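Glucanase (Klebsiella pneumoniae, PDB 5GY3) probably hydrolyses internal beta-1,4-glucosidic linkages in cellulose and related beta-D-glucans, as a family 8 glycosyl hydrolase. Local coordinates at residues Lys188-Pro192 with Pro237-Trp241; Pro211-Ser215 with Ala252-Ser257; Leu248-Ala252 with Pro263-Ala267; Gly268-Val273 with Tyr294-Lys299. One frame throughout, in Å; residues are numbered along the deposited sequence.

How the contacts relate
From the N terminus, the loop 188-192 after helix 167-183 meets helix 236-243 in contact 1, closing a loop that holds three short strands and helix 220-228. Contact 2 opens inside that loop, at 211-215, and closes beyond it at 252-257, so the two cross. Contact 3 crosses contact 2 in turn: it begins at 248-252, shares Ala252, and ends at 263-267, directly before helix 268-278. Contact 4 follows in series and joins that helix to helix 293-307. Trp241 links the first three by packing on Ile254 and Pro251, while Ala252, just ahead of strand 254-255, touches Leu270 and so connects the region of the sheet with the helix pair.

Contact 1: Lys188-Pro192 with Pro237-Trp241; sequences KSHLP and PWKAW
Leu191 enters between two tryptophans of helix 236-243 and gives each of its methyls to a different indole. CD2 lies over the centre of one Trp238 face, 3.7 Å from the centroid of the six-membered ring and 14° off its normal. CD1 covers the five-membered ring of Trp241 less squarely, at 4.1 Å from CD1 to that centroid and nearer the rim. The two indoles leave the helix differently: Trp241 has CG anti to the backbone N (chi1 -176°), whereas Trp238 has CG beside it (chi1 -60°), and the two methyls of Leu191 reach one face of each. Pro192 and Trp238 extend toward each other from opposite directions, Pro192 CD meeting Trp238 CZ2 obliquely at 3.6 Å. Ser189 CB touches Trp241 CD1 obliquely at 3.6 Å, and Pro237 CB adds an apolar contact with Leu191 CD2 (3.9 Å). The polar link is indirect: one water donates to Ser189 O at 2.6 Å and to Pro237 O at 2.7 Å. Ile221 of helix 220-228 packs on both Pro192 and Trp238. With Leu191, Pro192 and both tryptophans buried, this is a loop clamped onto a short helix within the (alpha/alpha)6-barrel fold known for family 8, away from the predicted nucleophile.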
loop_
_atom_site.group_PDB
_atom_site.type_symbol
_atom_site.label_atom_id
_atom_site.label_comp_id
_atom_site.label_asym_id
_atom_site.label_seq_id
_atom_site.Cartn_x
_atom_site.Cartn_y
_atom_site.Cartn_z
ATOM N N LYS A 188 10.826 -10.716 19.647
ATOM C CA LYS A 188 10.049 -10.288 20.808
ATOM C C LYS A 188 8.921 -9.327 20.454
ATOM O O LYS A 188 7.992 -9.166 21.256
ATOM C CB LYS A 188 10.976 -9.644 21.836
ATOM C CG LYS A 188 12.046 -10.579 22.349
ATOM C CD LYS A 188 13.008 -9.826 23.254
ATOM C CE LYS A 188 13.984 -10.775 23.925
ATOM N NZ LYS A 188 14.855 -10.053 24.890
ATOM N N SER A 189 8.975 -8.673 19.287
ATOM C CA SER A 189 7.882 -7.787 18.902
ATOM C C SER A 189 6.714 -8.532 18.258
ATOM O O SER A 189 5.623 -7.964 18.161
ATOM C CB SER A 189 8.379 -6.714 17.931
ATOM O OG SER A 189 8.691 -7.306 16.675
ATOM N N HIS A 190 6.928 -9.775 17.817
ATOM C CA HIS A 190 5.906 -10.568 17.122
ATOM C C HIS A 190 5.341 -9.812 15.926
ATOM O O HIS A 190 4.154 -9.912 15.604
ATOM C CB HIS A 190 4.781 -10.994 18.071
ATOM C CG HIS A 190 5.277 -11.679 19.305
ATOM N ND1 HIS A 190 5.803 -12.952 19.284
ATOM C CD2 HIS A 190 5.329 -11.269 20.594
ATOM C CE1 HIS A 190 6.158 -13.298 20.511
ATOM N NE2 HIS A 190 5.889 -12.291 21.323
ATOM N N LEU A 191 6.197 -9.056 15.252
ATOM C CA LEU A 191 5.759 -8.282 14.102
ATOM C C LEU A 191 6.259 -8.906 12.806
ATOM O O LEU A 191 7.286 -9.589 12.788
ATOM C CB LEU A 191 6.262 -6.835 14.200
ATOM C CG LEU A 191 5.596 -5.967 15.270
ATOM C CD1 LEU A 191 6.311 -4.647 15.347
ATOM C CD2 LEU A 191 4.100 -5.750 14.947
ATOM N N PRO A 192 5.564 -8.674 11.694
ATOM C CA PRO A 192 6.072 -9.118 10.390
ATOM C C PRO A 192 7.100 -8.149 9.814
ATOM O O PRO A 192 7.121 -6.956 10.118
ATOM C CB PRO A 192 4.807 -9.144 9.525
ATOM C CG PRO A 192 4.010 -7.987 10.057
ATOM C CD PRO A 192 4.288 -7.942 11.562
ATOM N N PRO A 237 -0.495 -6.952 17.908
ATOM C CA PRO A 237 0.964 -6.798 18.067
ATOM C C PRO A 237 1.444 -5.395 17.742
ATOM O O PRO A 237 2.453 -4.946 18.306
ATOM C CB PRO A 237 1.546 -7.841 17.099
ATOM C CG PRO A 237 0.470 -8.058 16.079
ATOM C CD PRO A 237 -0.826 -7.930 16.856
ATOM N N TRP A 238 0.753 -4.696 16.841
ATOM C CA TRP A 238 1.144 -3.335 16.486
ATOM C C TRP A 238 0.920 -2.384 17.651
ATOM O O TRP A 238 1.798 -1.583 17.999
ATOM C CB TRP A 238 0.347 -2.882 15.263
ATOM C CG TRP A 238 0.601 -3.763 14.090
ATOM C CD1 TRP A 238 -0.143 -4.833 13.673
ATOM C CD2 TRP A 238 1.706 -3.664 13.194
ATOM N NE1 TRP A 238 0.434 -5.400 12.554
ATOM C CE2 TRP A 238 1.574 -4.703 12.246
ATOM C CE3 TRP A 238 2.791 -2.794 13.099
ATOM C CZ2 TRP A 238 2.492 -4.888 11.209
ATOM C CZ3 TRP A 238 3.698 -2.972 12.071
ATOM C CH2 TRP A 238 3.545 -4.015 11.139
ATOM N N LYS A 239 -0.256 -2.469 18.268
ATOM C CA LYS A 239 -0.546 -1.638 19.427
ATOM C C LYS A 239 0.407 -1.949 20.572
ATOM O O LYS A 239 0.927 -1.032 21.219
ATOM C CB LYS A 239 -1.998 -1.847 19.855
ATOM C CG LYS A 239 -3.026 -1.338 18.836
ATOM C CD LYS A 239 -4.454 -1.663 19.288
ATOM C CE LYS A 239 -5.469 -0.857 18.488
ATOM N NZ LYS A 239 -6.870 -1.286 18.759
ATOM N N ALA A 240 0.667 -3.238 20.819
ATOM C CA ALA A 240 1.546 -3.625 21.924
ATOM C C ALA A 240 2.957 -3.091 21.727
ATOM O O ALA A 240 3.575 -2.582 22.670
ATOM C CB ALA A 240 1.578 -5.147 22.081
ATOM N N TRP A 241 3.484 -3.191 20.506
ATOM C CA TRP A 241 4.841 -2.723 20.262
ATOM C C TRP A 241 4.923 -1.207 20.382
ATOM O O TRP A 241 5.820 -0.676 21.048
ATOM C CB TRP A 241 5.318 -3.190 18.884
ATOM C CG TRP A 241 6.753 -2.815 18.637
ATOM C CD1 TRP A 241 7.853 -3.369 19.226
ATOM C CD2 TRP A 241 7.241 -1.808 17.737
ATOM N NE1 TRP A 241 8.998 -2.766 18.749
ATOM C CE2 TRP A 241 8.650 -1.804 17.838
ATOM C CE3 TRP A 241 6.621 -0.901 16.868
ATOM C CZ2 TRP A 241 9.456 -0.937 17.088
ATOM C CZ3 TRP A 241 7.427 -0.033 16.120
ATOM C CH2 TRP A 241 8.825 -0.057 16.249
HETATM O O HOH W 1 4.106 -6.529 19.762
#

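Contact 2: Pro211-Ser215 with Ala252-Ser257; sequences PPRMS and AWINVS
Segments 211-215 and 252-257 run antiparallel, with Met214 and Ile254 as a hydrogen-bonded pair and Arg213 opposite Asn255 as a non-hydrogen-bonded one. Met214 N donates to Ile254 O at 2.9 Å, and Ile254 N returns a bond to Met214 O. Val256 N continues the ladder to Pro212 O at 3.0 Å. Pro212 is itself the centre of an inverse gamma turn, so this strand begins straight out of a tight bend. On the Arg213 side, the guanidinium lies flat over the Trp253 indole, its plane only 4° from that of the ring. Its CZ stands 3.6 Å from the centroid of the six-membered ring, a cation-pi stack, and CD of the same arginine adds a CH-pi contact. The arginine chain is extended from CG to NE, which carries the charged end across the indole. A water in the guanidinium plane accepts from Arg213 NE at 3.1 Å and from Asn255 ND2 at 2.9 Å, tying stack and asparagine together. The other end of that amide, Asn255 OD1, accepts from Ser257 N at 2.9 Å in an Asx turn. Met214 CB and Ile254 CG2 meet on the other face. There helix 236-243 covers the sheet through Trp238 and Trp241, while Pro206 of strand 204-206 packs against Pro212 and Val256, and Asp194 bonds to the backbone of Arg213 and Ser215.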
loop_
_atom_site.group_PDB
_atom_site.type_symbol
_atom_site.label_atom_id
_atom_site.label_comp_id
_atom_site.label_asym_id
_atom_site.label_seq_id
_atom_site.Cartn_x
_atom_site.Cartn_y
_atom_site.Cartn_z
ATOM N N PRO A 211 16.656 -7.087 4.163
ATOM C CA PRO A 211 16.804 -6.906 5.612
ATOM C C PRO A 211 15.514 -7.278 6.319
ATOM O O PRO A 211 14.429 -6.802 5.945
ATOM C CB PRO A 211 17.109 -5.404 5.754
ATOM C CG PRO A 211 17.723 -5.023 4.430
ATOM C CD PRO A 211 16.944 -5.843 3.425
ATOM N N PRO A 212 15.582 -8.114 7.307
ATOM C CA PRO A 212 14.357 -8.634 7.943
ATOM C C PRO A 212 13.779 -7.636 8.939
ATOM O O PRO A 212 13.665 -7.907 10.129
ATOM C CB PRO A 212 14.861 -9.916 8.615
ATOM C CG PRO A 212 16.268 -9.556 9.030
ATOM C CD PRO A 212 16.806 -8.677 7.913
ATOM N N ARG A 213 13.452 -6.446 8.444
ATOM C CA ARG A 213 12.932 -5.362 9.258
ATOM C C ARG A 213 11.451 -5.170 8.987
ATOM O O ARG A 213 11.006 -5.288 7.840
ATOM C CB ARG A 213 13.655 -4.051 8.942
ATOM C CG ARG A 213 15.136 -4.060 9.259
ATOM C CD ARG A 213 15.799 -2.822 8.683
ATOM N NE ARG A 213 17.225 -2.809 9.010
ATOM C CZ ARG A 213 18.039 -1.812 8.693
ATOM N NH1 ARG A 213 17.557 -0.764 8.040
ATOM N NH2 ARG A 213 19.320 -1.869 9.027
ATOM N N MET A 214 10.703 -4.902 10.057
ATOM C CA MET A 214 9.491 -4.091 10.006
ATOM C C MET A 214 9.939 -2.663 9.739
ATOM O O MET A 214 10.442 -1.990 10.643
ATOM C CB MET A 214 8.721 -4.176 11.325
ATOM C CG MET A 214 7.235 -3.788 11.194
ATOM S SD MET A 214 6.989 -2.077 10.794
ATOM C CE MET A 214 7.760 -1.315 12.229
ATOM N N SER A 215 9.763 -2.183 8.507
ATOM C CA SER A 215 10.188 -0.818 8.199
ATOM C C SER A 215 9.210 -0.135 7.247
ATOM O O SER A 215 8.010 -0.089 7.532
ATOM C CB SER A 215 11.619 -0.804 7.639
ATOM O OG SER A 215 11.711 -1.463 6.395
ATOM N N ALA A 252 11.959 3.853 14.210
ATOM C CA ALA A 252 11.375 3.880 12.871
ATOM C C ALA A 252 11.331 2.503 12.224
ATOM O O ALA A 252 10.551 2.303 11.287
ATOM C CB ALA A 252 12.155 4.837 11.966
ATOM N N TRP A 253 12.179 1.571 12.661
ATOM C CA TRP A 253 12.087 0.188 12.219
ATOM C C TRP A 253 12.560 -0.732 13.335
ATOM O O TRP A 253 13.219 -0.299 14.287
ATOM C CB TRP A 253 12.900 -0.079 10.936
ATOM C CG TRP A 253 14.355 0.369 10.944
ATOM C CD1 TRP A 253 14.863 1.509 10.377
ATOM C CD2 TRP A 253 15.483 -0.331 11.505
ATOM N NE1 TRP A 253 16.229 1.565 10.561
ATOM C CE2 TRP A 253 16.633 0.451 11.247
ATOM C CE3 TRP A 253 15.636 -1.546 12.184
ATOM C CZ2 TRP A 253 17.908 0.068 11.667
ATOM C CZ3 TRP A 253 16.907 -1.924 12.603
ATOM C CH2 TRP A 253 18.028 -1.121 12.334
ATOM N N ILE A 254 12.214 -2.016 13.211
ATOM C CA ILE A 254 12.781 -3.048 14.077
ATOM C C ILE A 254 13.159 -4.256 13.229
ATOM O O ILE A 254 12.420 -4.658 12.325
ATOM C CB ILE A 254 11.814 -3.448 15.221
ATOM C CG1 ILE A 254 12.379 -4.639 16.004
ATOM C CG2 ILE A 254 10.414 -3.777 14.688
ATOM C CD1 ILE A 254 11.666 -4.903 17.316
ATOM N N ASN A 255 14.344 -4.805 13.483
ATOM C CA ASN A 255 14.729 -6.090 12.903
ATOM C C ASN A 255 14.005 -7.180 13.688
ATOM O O ASN A 255 14.278 -7.385 14.875
ATOM C CB ASN A 255 16.245 -6.254 12.965
ATOM C CG ASN A 255 16.730 -7.545 12.326
ATOM O OD1 ASN A 255 16.184 -8.630 12.559
ATOM N ND2 ASN A 255 17.777 -7.433 11.521
ATOM N N VAL A 256 13.056 -7.870 13.048
ATOM C CA VAL A 256 12.208 -8.790 13.809
ATOM C C VAL A 256 12.913 -10.105 14.088
ATOM O O VAL A 256 12.427 -10.895 14.909
ATOM C CB VAL A 256 10.858 -9.045 13.107
ATOM C CG1 VAL A 256 10.083 -7.724 12.941
ATOM C CG2 VAL A 256 11.063 -9.725 11.767
ATOM N N SER A 257 14.064 -10.345 13.460
ATOM C CA SER A 257 14.839 -11.554 13.718
ATOM C C SER A 257 15.806 -11.378 14.879
ATOM O O SER A 257 15.981 -12.301 15.681
ATOM C CB SER A 257 15.607 -11.970 12.466
ATOM O OG SER A 257 14.727 -12.567 11.531
HETATM O O HOH W 2 18.911 -4.895 10.655
#

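Contact 3: Leu248-Ala252 with Pro263-Ala267; sequences LQTPA and PWYMA
Pro251 and Tyr265 form a single beta bridge, flanked by Thr250 and Ala252, that pinches shut the loop carrying strand 254-255 just ahead of helix 268-278. Two backbone bonds define it: Met266 N to Thr250 O at 2.8 Å and Ala252 N to Trp264 O at 2.9 Å. The tight end is at Ala252, whose CB sits over one face of the Trp264 indole, 3.5 Å from the centroid of the six-membered ring and 10° off its normal. Trp264 has CG between its backbone N and carbonyl carbon (chi1 59°), and this brings the ring back under the alanine although the side chain sets out the other way. Met266, extended beyond CG, lays its CE 3.5 Å from Pro251 O on the buried side, where Trp241 of helix 236-243 also touches it. Thr250 sends its hydroxyl elsewhere, to a hydrogen bond with Pro246 O. The solvent side packs as closely where Gln249 CA is centred over one face of the Tyr265 ring, 3.6 Å from the centroid, but its polar ends are held less firmly. There the two exposed side chains lie side by side and point the same way, with the amide plane turned 63° from the ring. Leu248 O touches Tyr265 CD2 and is also joined to Met266 O by a water, which donates to Leu248 O at 3.3 Å and to Met266 O at 2.7 Å.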
loop_
_atom_site.group_PDB
_atom_site.type_symbol
_atom_site.label_atom_id
_atom_site.label_comp_id
_atom_site.label_asym_id
_atom_site.label_seq_id
_atom_site.Cartn_x
_atom_site.Cartn_y
_atom_site.Cartn_z
ATOM N N LEU A 248 7.059 10.012 20.994
ATOM C CA LEU A 248 8.080 10.702 20.215
ATOM C C LEU A 248 9.418 9.972 20.184
ATOM O O LEU A 248 10.370 10.475 19.570
ATOM C CB LEU A 248 8.277 12.128 20.750
ATOM C CG LEU A 248 7.060 13.051 20.653
ATOM C CD1 LEU A 248 7.360 14.415 21.276
ATOM C CD2 LEU A 248 6.622 13.207 19.213
ATOM N N GLN A 249 9.514 8.799 20.803
ATOM C CA GLN A 249 10.728 7.994 20.789
ATOM C C GLN A 249 10.427 6.563 20.374
ATOM O O GLN A 249 10.913 5.605 20.976
ATOM C CB GLN A 249 11.421 8.011 22.150
ATOM C CG GLN A 249 11.938 9.364 22.588
ATOM C CD GLN A 249 12.516 9.312 23.993
ATOM O OE1 GLN A 249 11.884 9.743 24.953
ATOM N NE2 GLN A 249 13.713 8.758 24.118
ATOM N N THR A 250 9.624 6.399 19.323
ATOM C CA THR A 250 9.322 5.082 18.789
ATOM C C THR A 250 10.256 4.781 17.633
ATOM O O THR A 250 10.301 5.572 16.682
ATOM C CB THR A 250 7.882 5.032 18.312
ATOM O OG1 THR A 250 7.015 5.371 19.398
ATOM C CG2 THR A 250 7.535 3.635 17.794
ATOM N N PRO A 251 11.008 3.677 17.665
ATOM C CA PRO A 251 11.968 3.403 16.586
ATOM C C PRO A 251 11.281 3.321 15.232
ATOM O O PRO A 251 10.172 2.799 15.108
ATOM C CB PRO A 251 12.579 2.058 16.990
ATOM C CG PRO A 251 12.399 2.016 18.506
ATOM C CD PRO A 251 11.083 2.678 18.747
ATOM N N ALA A 252 11.959 3.853 14.210
ATOM C CA ALA A 252 11.375 3.880 12.871
ATOM C C ALA A 252 11.331 2.503 12.224
ATOM O O ALA A 252 10.551 2.303 11.287
ATOM C CB ALA A 252 12.155 4.837 11.966
ATOM N N PRO A 263 18.002 3.489 15.529
ATOM C CA PRO A 263 18.409 4.498 16.513
ATOM C C PRO A 263 17.710 5.833 16.330
ATOM O O PRO A 263 18.052 6.800 17.025
ATOM C CB PRO A 263 19.914 4.622 16.247
ATOM C CG PRO A 263 20.023 4.418 14.780
ATOM C CD PRO A 263 19.010 3.316 14.472
ATOM N N TRP A 264 16.766 5.934 15.401
ATOM C CA TRP A 264 16.017 7.160 15.215
ATOM C C TRP A 264 14.533 6.824 15.167
ATOM O O TRP A 264 14.135 5.657 15.023
ATOM C CB TRP A 264 16.479 7.910 13.960
ATOM C CG TRP A 264 16.341 7.115 12.707
ATOM C CD1 TRP A 264 17.181 6.134 12.256
ATOM C CD2 TRP A 264 15.297 7.232 11.741
ATOM N NE1 TRP A 264 16.721 5.636 11.064
ATOM C CE2 TRP A 264 15.569 6.297 10.720
ATOM C CE3 TRP A 264 14.160 8.039 11.637
ATOM C CZ2 TRP A 264 14.743 6.139 9.614
ATOM C CZ3 TRP A 264 13.340 7.886 10.537
ATOM C CH2 TRP A 264 13.634 6.939 9.541
ATOM N N TYR A 265 13.721 7.864 15.314
ATOM C CA TYR A 265 12.335 7.719 15.736
ATOM C C TYR A 265 11.345 8.126 14.656
ATOM O O TYR A 265 11.620 8.988 13.814
ATOM C CB TYR A 265 12.056 8.559 16.978
ATOM C CG TYR A 265 13.014 8.302 18.110
ATOM C CD1 TYR A 265 13.388 7.007 18.451
ATOM C CD2 TYR A 265 13.545 9.357 18.838
ATOM C CE1 TYR A 265 14.273 6.770 19.511
ATOM C CE2 TYR A 265 14.416 9.132 19.887
ATOM C CZ TYR A 265 14.782 7.843 20.215
ATOM O OH TYR A 265 15.651 7.642 21.265
ATOM N N MET A 266 10.156 7.529 14.739
ATOM C CA MET A 266 9.070 7.887 13.840
ATOM C C MET A 266 8.685 9.344 14.012
ATOM O O MET A 266 8.531 9.838 15.140
ATOM C CB MET A 266 7.854 6.998 14.102
ATOM C CG MET A 266 8.117 5.534 13.881
ATOM S SD MET A 266 6.552 4.638 13.982
ATOM C CE MET A 266 7.092 3.017 13.476
ATOM N N ALA A 267 8.511 10.019 12.882
ATOM C CA ALA A 267 8.042 11.388 12.814
ATOM C C ALA A 267 7.114 11.484 11.611
ATOM O O ALA A 267 6.963 10.519 10.857
ATOM C CB ALA A 267 9.213 12.371 12.700
HETATM O O HOH W 3 9.560 11.789 16.691
HETATM O O HOH W 4 8.431 8.372 17.608
#

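Contact 4: Gly268-Val273 with Tyr294-Lys299; sequences GGLLAV and YSASLK
Leu298 lies against the backbone of Gly269, its CB 3.8 Å from Gly269 CA, at the apolar centre of a helix pair in what family 8 membership makes an (alpha/alpha)6 barrel. The axes of helical segments 268-273 and 294-299 run in nearly the same sense, 29° apart, and approach to 7.4 Å. Glycine is what permits this closeness: with no side chain at Gly269, its CA comes within 4.1 Å of Ser295 CA, and the neighbouring helix fills the place a CB would take. Around this point the methyls are spaced more widely. Leu298 CD1 meets Leu270 CD2 at 4.1 Å, and Val273 CG2 approaches Leu298 CD2 on the side nearer helix 220-228, from which Leu223 also packs on Leu298. Leu270 CD2 lies in the plane of the Tyr294 ring, at its edge, 3.7 Å from OH. Tyr294 OH is hydrogen-bonded to Phe216 O, and this side chain is about 9 Å from that of Asp87, the predicted nucleophile, which places one border of the contact close to the likely active site. Outward on another border, Lys299 runs extended past the glycines, its CE 3.7 Å from Gly268 CA, and its NZ forms a salt bridge with Asp291. The same carboxylate holds Ser295 OG through its other oxygen. That hydroxyl has its oxygen anti to the backbone N (chi1 176°), which directs it across the gap, where Gly269 N donates to Ser295 OG at 2.7 Å.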
loop_
_atom_site.group_PDB
_atom_site.type_symbol
_atom_site.label_atom_id
_atom_site.label_comp_id
_atom_site.label_asym_id
_atom_site.label_seq_id
_atom_site.Cartn_x
_atom_site.Cartn_y
_atom_site.Cartn_z
ATOM N N GLY A 268 6.489 12.647 11.435
ATOM C CA GLY A 268 5.735 12.906 10.212
ATOM C C GLY A 268 4.727 11.813 9.908
ATOM O O GLY A 268 3.913 11.433 10.760
ATOM N N GLY A 269 4.801 11.272 8.686
ATOM C CA GLY A 269 3.835 10.259 8.266
ATOM C C GLY A 269 3.924 8.965 9.060
ATOM O O GLY A 269 2.900 8.337 9.348
ATOM N N LEU A 270 5.142 8.530 9.406
ATOM C CA LEU A 270 5.252 7.329 10.237
ATOM C C LEU A 270 4.578 7.541 11.582
ATOM O O LEU A 270 3.861 6.663 12.078
ATOM C CB LEU A 270 6.717 6.934 10.455
ATOM C CG LEU A 270 7.528 6.330 9.312
ATOM C CD1 LEU A 270 8.916 5.925 9.825
ATOM C CD2 LEU A 270 6.821 5.125 8.748
ATOM N N LEU A 271 4.801 8.708 12.185
ATOM C CA LEU A 271 4.176 9.005 13.464
ATOM C C LEU A 271 2.657 9.067 13.335
ATOM O O LEU A 271 1.944 8.669 14.262
ATOM C CB LEU A 271 4.737 10.319 14.007
ATOM C CG LEU A 271 4.225 10.813 15.356
ATOM C CD1 LEU A 271 4.428 9.741 16.403
ATOM C CD2 LEU A 271 4.946 12.112 15.748
ATOM N N ALA A 272 2.152 9.536 12.190
ATOM C CA ALA A 272 0.710 9.543 11.959
ATOM C C ALA A 272 0.141 8.127 11.946
ATOM O O ALA A 272 -0.949 7.885 12.474
ATOM C CB ALA A 272 0.393 10.271 10.652
ATOM N N VAL A 273 0.869 7.168 11.374
ATOM C CA VAL A 273 0.408 5.780 11.446
ATOM C C VAL A 273 0.410 5.280 12.887
ATOM O O VAL A 273 -0.496 4.550 13.309
ATOM C CB VAL A 273 1.262 4.876 10.535
ATOM C CG1 VAL A 273 0.920 3.391 10.764
ATOM C CG2 VAL A 273 1.041 5.248 9.080
ATOM N N TYR A 294 7.029 10.376 0.781
ATOM C CA TYR A 294 6.524 9.253 1.555
ATOM C C TYR A 294 5.773 9.721 2.796
ATOM O O TYR A 294 4.669 9.244 3.085
ATOM C CB TYR A 294 7.716 8.369 1.918
ATOM C CG TYR A 294 7.405 7.191 2.784
ATOM C CD1 TYR A 294 7.009 5.997 2.232
ATOM C CD2 TYR A 294 7.540 7.269 4.159
ATOM C CE1 TYR A 294 6.735 4.913 3.026
ATOM C CE2 TYR A 294 7.264 6.200 4.955
ATOM C CZ TYR A 294 6.856 5.019 4.384
ATOM O OH TYR A 294 6.581 3.943 5.201
ATOM N N SER A 295 6.367 10.654 3.550
ATOM C CA SER A 295 5.732 11.153 4.768
ATOM C C SER A 295 4.466 11.928 4.437
ATOM O O SER A 295 3.427 11.730 5.076
ATOM C CB SER A 295 6.709 12.034 5.558
ATOM O OG SER A 295 6.084 12.617 6.706
ATOM N N ALA A 296 4.531 12.796 3.425
ATOM C CA ALA A 296 3.357 13.568 3.024
ATOM C C ALA A 296 2.204 12.659 2.617
ATOM O O ALA A 296 1.042 12.937 2.935
ATOM C CB ALA A 296 3.720 14.509 1.874
ATOM N N SER A 297 2.508 11.568 1.913
ATOM C CA SER A 297 1.466 10.638 1.492
ATOM C C SER A 297 0.829 9.948 2.695
ATOM O O SER A 297 -0.399 9.887 2.813
ATOM C CB SER A 297 2.049 9.601 0.526
ATOM O OG SER A 297 2.651 10.211 -0.603
ATOM N N LEU A 298 1.656 9.419 3.601
ATOM C CA LEU A 298 1.129 8.707 4.762
ATOM C C LEU A 298 0.284 9.614 5.642
ATOM O O LEU A 298 -0.747 9.187 6.170
ATOM C CB LEU A 298 2.278 8.107 5.578
ATOM C CG LEU A 298 2.901 6.802 5.093
ATOM C CD1 LEU A 298 3.961 6.361 6.105
ATOM C CD2 LEU A 298 1.852 5.722 4.932
ATOM N N LYS A 299 0.718 10.861 5.839
ATOM C CA LYS A 299 -0.073 11.785 6.643
ATOM C C LYS A 299 -1.501 11.875 6.125
ATOM O O LYS A 299 -2.457 11.869 6.907
ATOM C CB LYS A 299 0.565 13.172 6.640
ATOM C CG LYS A 299 1.784 13.320 7.534
ATOM C CD LYS A 299 2.189 14.782 7.561
ATOM C CE LYS A 299 3.252 15.069 8.618
ATOM N NZ LYS A 299 3.586 16.537 8.629
#